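Local coordinates for protein pollen allergen Phl p 6 (Phleum pratense, PDB 6TRK) that is a grass pollen allergen of the Poa p IX/Phl p VI family, folded as a helical bundle, whose biochemical role is not firmly established, at residues A93-A98 / V103-P108; K9-V14 / P57-K62; R47-A52 / P61-V66. The protein carries 1 engineered substitution. All blocks are in the same frame, centred on the assembly; numbering follows the deposited sequence.

Contact 1 (A93-A98 / V103-P108); sequences ALRIIA and VHAVKP. With ZN (zinc ion), chain C.
Arg95, on the last turns of helix 82-98, reaches the returning C-terminal chain at Val103 by polar contact. The residue is modelled in two conformers, and in the one described the guanidinium holds a single backbone oxygen side-on: NE donates to Val103 O at 2.9 Å, and NH1 donates to that same oxygen at 2.9 Å. Both N-H...O angles are bent, near 147°, as expected when two N-H groups converge on one atom. The oxygen lies close to the guanidinium plane, at its edge. NH1 approaches nearly in line with the C=O bond (C=O...N 167°), whereas NE comes from the side, tilted from the carbonyl plane. A bend at chi3 (-76°) turns the guanidinium out of the line of the side chain.

The apolar packing is confined to Ile96 and Val103. Ile96 CG1 meets Val103 CG2 at 3.7 Å, the two side chains passing at a slant, and Ile96 CD1 approaches Val103 CG1.

His104, the residue after Val103, has its CB pointing away from the helix and binds the zinc ion through ND1 at 2.0 Å; water 1 is a further ligand at 2.0 Å, and Glu92 of helix 82-98 also binds the zinc ion. The arrangement is a surface contact in which a C-terminal tail folds back on its preceding helix beside a His/Glu zinc site.

Contact 2 (K9-V14 / P57-K62); sequences KLIEDV and PQLVPK
Leu10 and Leu59 meet inside the four-helix bundle of this all-helical chain, where helix 2-23 packs against segment 57-62, around the start of helix 60-76. The join is apolar: every atom within 4.5 Å across it is a side-chain carbon. The nearest CA atoms, those of Leu10 and Leu59, stand 8.8 Å apart, a gap bridged by side chains alone. Leu59 supplies more than half of the 118 Å² buried here. Its CB points toward helix 2-23, its CG is swung opposite the backbone N (chi1 -175°), and its two methyls take different neighbours. CD2 rests on Leu10 CB at 3.9 Å and also comes within 4.1 Å of Leu10 CD1, the two leucines lying alongside each other and running oppositely. Leu10 is buried as well, and its other contacts include Asp51 of helix 30-55, which places the pair between three helices. Nearby, Gln58 NE2 is hydrogen-bonded to Glu7 OE2, a polar tie between the same two parts of the chain. Ile11, which also touches Leu94 of helix 82-98, completes the join through its far end: its CD1 lies 4.2 Å from the second methyl of Leu59, CD1.

Contact 3 (R47-A52 / P61-V66); sequences RNLADA and PKLDEV
Leu63 and Leu49 carry most of this contact, losing 49 and 44 Å² of surface respectively out of a total of 131 Å². They are also the pair with the nearest CA atoms, 7.7 Å apart. Leu63 points its CB toward helix 30-55, and its CB receives Leu49 CD1 at 4.1 Å. Farther out, Leu63 CD1 rests against both Leu49 CD1 (4.1 Å) and Ala52 CB (4.0 Å), residues three positions, about one turn, apart. The small side chain of Ala52 meets that methyl while pointing toward helix 60-76. Leu49 starts out across the line between the helices, but with CG opposite its backbone N (chi1 -171°) it brings CD1 round to the partner.

Asp64 has the third-largest share, 20 Å². Its side chain crosses that of Leu49 at about a right angle, and OD1 touches Leu49 CD1 at 4.1 Å. This is van der Waals contact of a carboxylate oxygen with a methyl, at the partly exposed border of the packing.

Leu63 also touches Ile97 of helix 82-98, and Ala52 touches Leu10 of helix 2-23, which puts this inner face in the bundle core. The segment axes approach to 10.9 Å and run at 157°, nearly antiparallel. With the short connection between the helices, this geometry is that of a helical hairpin, the up-down unit of a four-helix bundle.

In the fold
Contacts 2 and 3 are neighbours, with centres about 5 Å apart, and both use helix 60-76, sharing Pro61 and Lys62. Their other helices also touch: Leu10 CD1 lies 3.7 Å from Ala52 CA, so one patch of core joins helices 2-23, 30-55 and 60-76. Contact 1 is more distant, its centre about 16 Å from that of contact 2 and 18 Å from that of contact 3, yet helix 82-98 closes the bundle. Leu94 N lies 3.9 Å from Val66 CG1, and Leu94 CD2 approaches Ile11 O at 4.1 Å. The zinc ion of His104 and Glu92 belongs to the outer side, at contact 1, apart from the apolar packing of 9-14/57-62 and 47-52/61-66.

Contact 1 (A93-A98 / V103-P108)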
ATOM      1  N   ALA A  93      -4.849   6.206   1.355  1.00 11.73           N
ATOM      2  CA  ALA A  93      -6.032   5.403   1.054  1.00 12.16           C
ATOM      3  C   ALA A  93      -6.182   4.238   2.024  1.00 10.06           C
ATOM      4  O   ALA A  93      -7.296   3.889   2.401  1.00 12.28           O
ATOM      5  CB  ALA A  93      -5.962   4.922  -0.395  1.00 11.04           C
ATOM      6  N   LEU A  94      -5.069   3.658   2.488  1.00 11.21           N
ATOM      7  CA  LEU A  94      -5.166   2.590   3.470  1.00 10.15           C
ATOM      8  C   LEU A  94      -5.748   3.099   4.784  1.00 12.65           C
ATOM      9  O   LEU A  94      -6.545   2.408   5.425  1.00 15.03           O
ATOM     10  CB  LEU A  94      -3.785   1.954   3.680  1.00 14.08           C
ATOM     11  CG  LEU A  94      -3.806   0.601   4.407  1.00 18.36           C
ATOM     12  CD1 LEU A  94      -4.519  -0.490   3.592  1.00 21.92           C
ATOM     13  CD2 LEU A  94      -2.364   0.112   4.753  1.00 20.04           C
ATOM     14  N   ARG A  95      -5.392   4.315   5.187  0.53 21.40           N
ATOM     15  CA  ARG A  95      -5.998   4.875   6.392  0.53 13.06           C
ATOM     16  C   ARG A  95      -7.475   5.182   6.185  0.53 18.72           C
ATOM     17  O   ARG A  95      -8.275   5.030   7.110  0.53 13.73           O
ATOM     18  CB  ARG A  95      -5.210   6.114   6.835  0.53 28.07           C
ATOM     19  CG  ARG A  95      -3.859   5.749   7.462  0.53 19.12           C
ATOM     20  CD  ARG A  95      -3.174   6.919   8.197  0.53 20.64           C
ATOM     21  NE  ARG A  95      -2.561   7.879   7.281  0.53 18.09           N
ATOM     22  CZ  ARG A  95      -1.302   7.811   6.823  0.53  9.96           C
ATOM     23  NH1 ARG A  95      -0.861   8.752   5.999  0.53 22.72           N
ATOM     24  NH2 ARG A  95      -0.491   6.828   7.187  0.53 16.14           N
ATOM     25  N   ILE A  96      -7.871   5.566   4.972  1.00 11.94           N
ATOM     26  CA  ILE A  96      -9.276   5.828   4.718  1.00 11.20           C
ATOM     27  C   ILE A  96     -10.089   4.534   4.844  1.00 13.65           C
ATOM     28  O   ILE A  96     -11.118   4.501   5.530  1.00 13.88           O
ATOM     29  CB  ILE A  96      -9.453   6.522   3.364  1.00 10.71           C
ATOM     30  CG1 ILE A  96      -8.895   7.952   3.452  1.00 12.09           C
ATOM     31  CG2 ILE A  96     -10.908   6.532   2.939  1.00 14.35           C
ATOM     32  CD1 ILE A  96      -8.718   8.626   2.142  1.00 13.91           C
ATOM     33  N   ILE A  97      -9.649   3.449   4.187  0.57 13.48           N
ATOM     34  CA  ILE A  97     -10.445   2.228   4.273  0.57 12.85           C
ATOM     35  C   ILE A  97     -10.393   1.635   5.676  0.57 14.20           C
ATOM     36  O   ILE A  97     -11.313   0.905   6.069  0.57 15.78           O
ATOM     37  CB  ILE A  97     -10.061   1.183   3.200  0.57 14.11           C
ATOM     38  CG1 ILE A  97      -8.724   0.520   3.487  0.57 12.34           C
ATOM     39  CG2 ILE A  97     -10.047   1.823   1.817  0.57 25.60           C
ATOM     40  CD1 ILE A  97      -8.518  -0.799   2.753  0.57 10.03           C
ATOM     41  N   ALA A  98      -9.365   1.951   6.457  1.00 14.73           N
ATOM     42  CA  ALA A  98      -9.268   1.472   7.837  1.00 15.81           C
ATOM     43  C   ALA A  98     -10.107   2.300   8.805  1.00 20.35           C
ATOM     44  O   ALA A  98     -10.271   1.901   9.982  1.00 20.31           O
ATOM     45  CB  ALA A  98      -7.792   1.487   8.257  1.00 17.84           C
ATOM     46  N   VAL A 103      -5.781  11.254   8.175  1.00 12.47           N
ATOM     47  CA  VAL A 103      -5.388  10.642   6.916  1.00 12.54           C
ATOM     48  C   VAL A 103      -4.082  11.232   6.406  1.00 14.40           C
ATOM     49  O   VAL A 103      -3.136  10.504   6.085  1.00 14.81           O
ATOM     50  CB  VAL A 103      -6.538  10.794   5.899  1.00 10.30           C
ATOM     51  CG1 VAL A 103      -6.042  10.348   4.525  1.00 12.33           C
ATOM     52  CG2 VAL A 103      -7.718  10.018   6.336  1.00 13.73           C
ATOM     53  N   HIS A 104      -3.994  12.559   6.309  1.00 13.33           N
ATOM     54  CA  HIS A 104      -2.713  13.190   6.021  1.00 12.13           C
ATOM     55  C   HIS A 104      -1.775  13.010   7.223  1.00 16.83           C
ATOM     56  O   HIS A 104      -2.164  13.252   8.371  1.00 19.00           O
ATOM     57  CB  HIS A 104      -2.918  14.671   5.709  1.00 17.59           C
ATOM     58  CG  HIS A 104      -1.721  15.323   5.095  1.00 21.52           C
ATOM     59  ND1 HIS A 104      -1.408  15.172   3.759  1.00 16.66           N
ATOM     60  CD2 HIS A 104      -0.754  16.111   5.623  1.00 26.29           C
ATOM     61  CE1 HIS A 104      -0.301  15.849   3.488  1.00 23.71           C
ATOM     62  NE2 HIS A 104       0.123  16.417   4.606  1.00 24.65           N
ATOM     63  N   ALA A 105      -0.550  12.570   6.963  1.00 15.17           N
ATOM     64  CA  ALA A 105       0.418  12.281   8.016  1.00 19.58           C
ATOM     65  C   ALA A 105       0.647  13.494   8.913  1.00 21.67           C
ATOM     66  O   ALA A 105       0.812  14.629   8.437  1.00 23.71           O
ATOM     67  CB  ALA A 105       1.744  11.851   7.381  1.00 24.43           C
ATOM     68  N   VAL A 106       0.647  13.255  10.218  1.00 26.55           N
ATOM     69  CA  VAL A 106       0.925  14.298  11.202  1.00 28.63           C
ATOM     70  C   VAL A 106       2.358  14.092  11.683  1.00 28.81           C
ATOM     71  O   VAL A 106       2.714  13.005  12.155  1.00 31.62           O
ATOM     72  CB  VAL A 106      -0.077  14.256  12.370  1.00 27.63           C
ATOM     73  CG1 VAL A 106       0.198  15.358  13.391  1.00 34.87           C
ATOM     74  CG2 VAL A 106      -1.496  14.437  11.845  1.00 32.02           C
ATOM     75  N   LYS A 107       3.181  15.126  11.552  1.00 36.27           N
ATOM     76  CA  LYS A 107       4.584  15.012  11.943  1.00 70.37           C
ATOM     77  C   LYS A 107       4.705  14.852  13.458  1.00 40.99           C
ATOM     78  O   LYS A 107       3.977  15.506  14.210  1.00 41.26           O
ATOM     79  N   PRO A 108       5.627  13.993  13.941  1.00 62.81           N
ATOM     80  CA  PRO A 108       5.755  13.822  15.397  1.00 72.89           C
ATOM     81  C   PRO A 108       6.458  14.971  16.131  1.00 69.37           C
ATOM     82  O   PRO A 108       7.001  15.887  15.507  1.00 56.12           O
ATOM     83  CB  PRO A 108       6.588  12.528  15.532  1.00 46.22           C
ATOM     84  CG  PRO A 108       6.607  11.902  14.159  1.00 62.59           C
ATOM     85  CD  PRO A 108       6.469  13.040  13.194  1.00 46.18           C
TER
HETATM   86 ZN    ZN C 201      -2.459  14.325   2.294  1.00 15.42          ZN
HETATM   87  O   HOH W   1      -1.598  14.888   0.597  1.00 16.90           O

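Contact 2 (K9-V14 / P57-K62)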
ATOM      1  N   LYS A   9      -6.181  -7.247  11.064  1.00 21.37           N
ATOM      2  CA  LYS A   9      -4.926  -7.967  10.913  1.00 20.87           C
ATOM      3  C   LYS A   9      -4.406  -7.907   9.479  1.00 20.43           C
ATOM      4  O   LYS A   9      -3.209  -7.736   9.251  1.00 22.34           O
ATOM      5  CB  LYS A   9      -5.096  -9.436  11.311  1.00 33.53           C
ATOM      6  CG  LYS A   9      -5.125  -9.712  12.796  1.00 60.98           C
ATOM      7  N   LEU A  10      -5.290  -8.092   8.504  1.00 18.75           N
ATOM      8  CA  LEU A  10      -4.854  -8.032   7.109  1.00 18.09           C
ATOM      9  C   LEU A  10      -4.380  -6.632   6.742  1.00 18.40           C
ATOM     10  O   LEU A  10      -3.356  -6.475   6.053  1.00 16.42           O
ATOM     11  CB  LEU A  10      -5.981  -8.497   6.185  1.00 17.38           C
ATOM     12  CG  LEU A  10      -6.346  -9.987   6.283  1.00 19.91           C
ATOM     13  CD1 LEU A  10      -7.716 -10.286   5.726  1.00 20.90           C
ATOM     14  CD2 LEU A  10      -5.310 -10.831   5.564  1.00 29.40           C
ATOM     15  N   ILE A  11      -5.095  -5.594   7.193  1.00 17.49           N
ATOM     16  CA  ILE A  11      -4.650  -4.221   6.918  1.00 15.04           C
ATOM     17  C   ILE A  11      -3.275  -3.989   7.518  1.00 17.90           C
ATOM     18  O   ILE A  11      -2.397  -3.396   6.883  1.00 16.59           O
ATOM     19  CB  ILE A  11      -5.699  -3.214   7.433  1.00 16.33           C
ATOM     20  CG1 ILE A  11      -6.911  -3.271   6.514  1.00 16.52           C
ATOM     21  CG2 ILE A  11      -5.153  -1.816   7.469  1.00 19.66           C
ATOM     22  CD1 ILE A  11      -8.147  -2.608   7.152  1.00 19.76           C
ATOM     23  N   GLU A  12      -3.042  -4.505   8.725  1.00 16.05           N
ATOM     24  CA  GLU A  12      -1.724  -4.368   9.332  1.00 13.85           C
ATOM     25  C   GLU A  12      -0.645  -5.103   8.529  1.00 15.72           C
ATOM     26  O   GLU A  12       0.454  -4.573   8.346  1.00 17.44           O
ATOM     27  CB  GLU A  12      -1.764  -4.870  10.775  1.00 19.79           C
ATOM     28  CG  GLU A  12      -0.378  -4.926  11.439  1.00 30.79           C
ATOM     29  CD  GLU A  12       0.368  -3.602  11.363  1.00 45.91           C
ATOM     30  OE1 GLU A  12       1.625  -3.628  11.317  1.00 35.01           O
ATOM     31  OE2 GLU A  12      -0.292  -2.534  11.352  1.00 38.39           O
ATOM     32  N   ASP A  13      -0.931  -6.320   8.062  1.00 15.56           N
ATOM     33  CA  ASP A  13       0.051  -7.052   7.252  1.00 15.43           C
ATOM     34  C   ASP A  13       0.332  -6.345   5.932  1.00 14.74           C
ATOM     35  O   ASP A  13       1.483  -6.303   5.471  1.00 13.72           O
ATOM     36  CB  ASP A  13      -0.436  -8.469   6.981  1.00 16.66           C
ATOM     37  CG  ASP A  13      -0.227  -9.405   8.173  1.00 39.59           C
ATOM     38  OD1 ASP A  13       0.773  -9.221   8.891  1.00 44.26           O
ATOM     39  OD2 ASP A  13      -1.042 -10.322   8.371  1.00 36.79           O
ATOM     40  N   VAL A  14      -0.698  -5.792   5.299  1.00 17.06           N
ATOM     41  CA  VAL A  14      -0.471  -5.026   4.066  1.00 11.97           C
ATOM     42  C   VAL A  14       0.450  -3.847   4.320  1.00 13.02           C
ATOM     43  O   VAL A  14       1.375  -3.569   3.545  1.00 12.56           O
ATOM     44  CB  VAL A  14      -1.840  -4.553   3.492  1.00 14.00           C
ATOM     45  CG1 VAL A  14      -1.641  -3.522   2.379  1.00 15.11           C
ATOM     46  CG2 VAL A  14      -2.652  -5.701   2.964  1.00 15.92           C
ATOM     47  N   PRO A  57     -12.997 -11.908   2.397  1.00 24.27           N
ATOM     48  CA  PRO A  57     -13.213 -11.459   1.019  1.00 26.12           C
ATOM     49  C   PRO A  57     -13.947 -10.139   0.910  1.00 29.75           C
ATOM     50  O   PRO A  57     -13.817  -9.478  -0.125  1.00 25.04           O
ATOM     51  CB  PRO A  57     -14.010 -12.611   0.383  1.00 35.62           C
ATOM     52  CG  PRO A  57     -14.445 -13.496   1.523  1.00 31.55           C
ATOM     53  CD  PRO A  57     -13.497 -13.274   2.648  1.00 34.43           C
ATOM     54  N   GLN A  58     -14.692  -9.721   1.944  1.00 26.91           N
ATOM     55  CA  GLN A  58     -15.343  -8.421   1.925  1.00 26.61           C
ATOM     56  C   GLN A  58     -14.342  -7.273   1.896  1.00 25.53           C
ATOM     57  O   GLN A  58     -14.689  -6.158   1.501  1.00 25.90           O
ATOM     58  CB  GLN A  58     -16.256  -8.290   3.156  1.00 33.11           C
ATOM     59  CG  GLN A  58     -15.509  -8.214   4.482  1.00 28.22           C
ATOM     60  CD  GLN A  58     -15.115  -9.582   5.098  1.00 22.00           C
ATOM     61  OE1 GLN A  58     -15.228 -10.664   4.476  1.00 23.81           O
ATOM     62  NE2 GLN A  58     -14.647  -9.532   6.342  1.00 32.50           N
ATOM     63  N   LEU A  59     -13.105  -7.515   2.326  1.00 21.11           N
ATOM     64  CA  LEU A  59     -12.081  -6.473   2.310  1.00 20.66           C
ATOM     65  C   LEU A  59     -11.461  -6.293   0.933  1.00 19.63           C
ATOM     66  O   LEU A  59     -10.827  -5.267   0.671  1.00 18.08           O
ATOM     67  CB  LEU A  59     -11.004  -6.831   3.328  1.00 20.01           C
ATOM     68  CG  LEU A  59      -9.849  -5.876   3.614  1.00 25.51           C
ATOM     69  CD1 LEU A  59     -10.382  -4.585   4.183  1.00 34.71           C
ATOM     70  CD2 LEU A  59      -8.892  -6.524   4.584  1.00 23.66           C
ATOM     71  N   VAL A  60     -11.597  -7.290   0.049  1.00 17.83           N
ATOM     72  CA  VAL A  60     -10.840  -7.269  -1.206  1.00 18.36           C
ATOM     73  C   VAL A  60     -11.155  -6.039  -2.055  1.00 15.87           C
ATOM     74  O   VAL A  60     -10.212  -5.434  -2.595  1.00 18.26           O
ATOM     75  CB  VAL A  60     -11.062  -8.584  -1.973  1.00 22.84           C
ATOM     76  CG1 VAL A  60     -10.482  -8.500  -3.367  1.00 23.10           C
ATOM     77  CG2 VAL A  60     -10.437  -9.710  -1.200  1.00 21.84           C
ATOM     78  N   PRO A  61     -12.418  -5.644  -2.259  1.00 19.35           N
ATOM     79  CA  PRO A  61     -12.672  -4.441  -3.074  1.00 18.18           C
ATOM     80  C   PRO A  61     -12.078  -3.186  -2.487  1.00 17.47           C
ATOM     81  O   PRO A  61     -11.730  -2.257  -3.238  1.00 17.54           O
ATOM     82  CB  PRO A  61     -14.202  -4.330  -3.114  1.00 22.20           C
ATOM     83  CG  PRO A  61     -14.707  -5.646  -2.660  1.00 28.66           C
ATOM     84  CD  PRO A  61     -13.670  -6.301  -1.832  1.00 22.47           C
ATOM     85  N   LYS A  62     -11.989  -3.118  -1.152  1.00 16.12           N
ATOM     86  CA  LYS A  62     -11.362  -1.956  -0.517  1.00 15.19           C
ATOM     87  C   LYS A  62      -9.848  -1.962  -0.758  1.00 11.81           C
ATOM     88  O   LYS A  62      -9.277  -0.924  -1.105  1.00 14.73           O
ATOM     89  CB  LYS A  62     -11.687  -1.967   0.974  1.00 17.19           C
ATOM     90  CG  LYS A  62     -13.179  -1.726   1.286  1.00 25.46           C
ATOM     91  CD  LYS A  62     -13.403  -1.837   2.800  1.00 30.37           C
ATOM     92  CE  LYS A  62     -14.853  -1.766   3.196  1.00 56.60           C
ATOM     93  NZ  LYS A  62     -14.960  -1.906   4.678  1.00 74.76           N
TER

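Contact 3 (R47-A52 / P61-V66)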
ATOM      1  N   ARG A  47       0.649 -11.799  -2.043  1.00 17.81           N
ATOM      2  CA  ARG A  47       0.449 -12.805  -1.004  1.00 16.21           C
ATOM      3  C   ARG A  47      -0.572 -12.315   0.021  1.00 17.37           C
ATOM      4  O   ARG A  47      -1.444 -13.087   0.433  1.00 18.57           O
ATOM      5  CB  ARG A  47       1.776 -13.147  -0.338  1.00 16.04           C
ATOM      6  CG  ARG A  47       2.746 -13.858  -1.265  1.00 17.58           C
ATOM      7  CD  ARG A  47       4.151 -13.956  -0.615  1.00 19.46           C
ATOM      8  NE  ARG A  47       5.134 -14.503  -1.524  1.00 20.65           N
ATOM      9  CZ  ARG A  47       6.450 -14.288  -1.437  1.00 22.48           C
ATOM     10  NH1 ARG A  47       6.932 -13.536  -0.467  1.00 28.42           N
ATOM     11  NH2 ARG A  47       7.250 -14.844  -2.333  1.00 23.86           N
ATOM     12  N   ASN A  48      -0.495 -11.030   0.419  1.00 15.82           N
ATOM     13  CA  ASN A  48      -1.458 -10.506   1.381  1.00 15.71           C
ATOM     14  C   ASN A  48      -2.873 -10.492   0.809  1.00 16.93           C
ATOM     15  O   ASN A  48      -3.837 -10.782   1.524  1.00 16.89           O
ATOM     16  CB  ASN A  48      -1.057  -9.090   1.830  1.00 16.75           C
ATOM     17  CG  ASN A  48       0.172  -9.084   2.740  1.00 19.81           C
ATOM     18  OD1 ASN A  48       0.338  -9.964   3.589  1.00 26.03           O
ATOM     19  ND2 ASN A  48       1.020  -8.080   2.572  1.00 16.10           N
ATOM     20  N   LEU A  49      -3.014 -10.145  -0.472  1.00 15.19           N
ATOM     21  CA  LEU A  49      -4.324 -10.109  -1.100  1.00 15.15           C
ATOM     22  C   LEU A  49      -4.949 -11.497  -1.160  1.00 17.28           C
ATOM     23  O   LEU A  49      -6.145 -11.655  -0.902  1.00 20.61           O
ATOM     24  CB  LEU A  49      -4.201  -9.487  -2.488  1.00 20.19           C
ATOM     25  CG  LEU A  49      -5.500  -9.164  -3.215  1.00 23.84           C
ATOM     26  CD1 LEU A  49      -6.299  -8.043  -2.565  1.00 28.68           C
ATOM     27  CD2 LEU A  49      -5.139  -8.807  -4.656  1.00 26.99           C
ATOM     28  N   ALA A  50      -4.145 -12.519  -1.430  1.00 19.07           N
ATOM     29  CA  ALA A  50      -4.702 -13.869  -1.440  1.00 19.95           C
ATOM     30  C   ALA A  50      -5.118 -14.313  -0.044  1.00 21.38           C
ATOM     31  O   ALA A  50      -6.106 -15.048   0.099  1.00 20.48           O
ATOM     32  CB  ALA A  50      -3.698 -14.847  -2.053  1.00 24.36           C
ATOM     33  N   ASP A  51      -4.406 -13.890   0.999  1.00 21.70           N
ATOM     34  CA  ASP A  51      -4.901 -14.146   2.350  1.00 20.15           C
ATOM     35  C   ASP A  51      -6.253 -13.480   2.590  1.00 23.88           C
ATOM     36  O   ASP A  51      -7.131 -14.063   3.236  1.00 24.00           O
ATOM     37  CB  ASP A  51      -3.895 -13.671   3.390  1.00 20.09           C
ATOM     38  CG  ASP A  51      -2.682 -14.569   3.482  1.00 41.71           C
ATOM     39  OD1 ASP A  51      -2.766 -15.734   3.018  1.00 38.60           O
ATOM     40  OD2 ASP A  51      -1.655 -14.114   4.022  1.00 40.64           O
ATOM     41  N   ALA A  52      -6.430 -12.247   2.102  1.00 17.86           N
ATOM     42  CA  ALA A  52      -7.721 -11.584   2.249  1.00 19.15           C
ATOM     43  C   ALA A  52      -8.822 -12.326   1.501  1.00 24.33           C
ATOM     44  O   ALA A  52      -9.950 -12.442   2.000  1.00 22.73           O
ATOM     45  CB  ALA A  52      -7.633 -10.136   1.735  1.00 20.31           C
ATOM     46  N   PRO A  61     -12.418  -5.644  -2.259  1.00 19.35           N
ATOM     47  CA  PRO A  61     -12.672  -4.441  -3.074  1.00 18.18           C
ATOM     48  C   PRO A  61     -12.078  -3.186  -2.487  1.00 17.47           C
ATOM     49  O   PRO A  61     -11.730  -2.257  -3.238  1.00 17.54           O
ATOM     50  CB  PRO A  61     -14.202  -4.330  -3.114  1.00 22.20           C
ATOM     51  CG  PRO A  61     -14.707  -5.646  -2.660  1.00 28.66           C
ATOM     52  CD  PRO A  61     -13.670  -6.301  -1.832  1.00 22.47           C
ATOM     53  N   LYS A  62     -11.989  -3.118  -1.152  1.00 16.12           N
ATOM     54  CA  LYS A  62     -11.362  -1.956  -0.517  1.00 15.19           C
ATOM     55  C   LYS A  62      -9.848  -1.962  -0.758  1.00 11.81           C
ATOM     56  O   LYS A  62      -9.277  -0.924  -1.105  1.00 14.73           O
ATOM     57  CB  LYS A  62     -11.687  -1.967   0.974  1.00 17.19           C
ATOM     58  CG  LYS A  62     -13.179  -1.726   1.286  1.00 25.46           C
ATOM     59  CD  LYS A  62     -13.403  -1.837   2.800  1.00 30.37           C
ATOM     60  CE  LYS A  62     -14.853  -1.766   3.196  1.00 56.60           C
ATOM     61  NZ  LYS A  62     -14.960  -1.906   4.678  1.00 74.76           N
ATOM     62  N   LEU A  63      -9.198  -3.122  -0.593  1.00 13.72           N
ATOM     63  CA  LEU A  63      -7.782  -3.215  -0.910  1.00 14.28           C
ATOM     64  C   LEU A  63      -7.534  -2.912  -2.378  1.00 14.35           C
ATOM     65  O   LEU A  63      -6.589  -2.170  -2.703  1.00 14.37           O
ATOM     66  CB  LEU A  63      -7.232  -4.591  -0.535  1.00 18.48           C
ATOM     67  CG  LEU A  63      -7.133  -4.874   0.973  1.00 18.97           C
ATOM     68  CD1 LEU A  63      -6.687  -6.337   1.190  1.00 22.99           C
ATOM     69  CD2 LEU A  63      -6.179  -3.918   1.624  1.00 18.65           C
ATOM     70  N   ASP A  64      -8.389  -3.428  -3.287  1.00 13.42           N
ATOM     71  CA  ASP A  64      -8.232  -3.110  -4.709  1.00 16.52           C
ATOM     72  C   ASP A  64      -8.222  -1.583  -4.933  1.00 13.49           C
ATOM     73  O   ASP A  64      -7.432  -1.066  -5.730  1.00 14.28           O
ATOM     74  CB  ASP A  64      -9.370  -3.698  -5.550  1.00 13.18           C
ATOM     75  CG  ASP A  64      -9.369  -5.208  -5.645  1.00 23.17           C
ATOM     76  OD1 ASP A  64      -8.337  -5.887  -5.410  1.00 20.96           O
ATOM     77  OD2 ASP A  64     -10.456  -5.729  -6.013  1.00 22.73           O
ATOM     78  N   GLU A  65      -9.116  -0.853  -4.242  1.00 12.08           N
ATOM     79  CA  GLU A  65      -9.177   0.592  -4.397  1.00 13.22           C
ATOM     80  C   GLU A  65      -7.910   1.289  -3.898  1.00 11.60           C
ATOM     81  O   GLU A  65      -7.459   2.285  -4.488  1.00 13.41           O
ATOM     82  CB  GLU A  65     -10.420   1.130  -3.682  1.00 12.17           C
ATOM     83  CG  GLU A  65     -10.517   2.646  -3.681  1.00 13.21           C
ATOM     84  CD  GLU A  65     -10.692   3.319  -5.044  1.00 14.86           C
ATOM     85  OE1 GLU A  65     -11.098   2.646  -6.027  1.00 16.86           O
ATOM     86  OE2 GLU A  65     -10.463   4.564  -5.128  1.00 13.23           O
ATOM     87  N   VAL A  66      -7.360   0.836  -2.765  1.00 11.81           N
ATOM     88  CA  VAL A  66      -6.109   1.402  -2.255  1.00 11.36           C
ATOM     89  C   VAL A  66      -4.995   1.216  -3.286  1.00 12.28           C
ATOM     90  O   VAL A  66      -4.243   2.153  -3.600  1.00 11.63           O
ATOM     91  CB  VAL A  66      -5.733   0.731  -0.920  1.00 12.44           C
ATOM     92  CG1 VAL A  66      -4.384   1.178  -0.398  1.00 13.09           C
ATOM     93  CG2 VAL A  66      -6.794   0.971   0.128  1.00 14.35           C
TER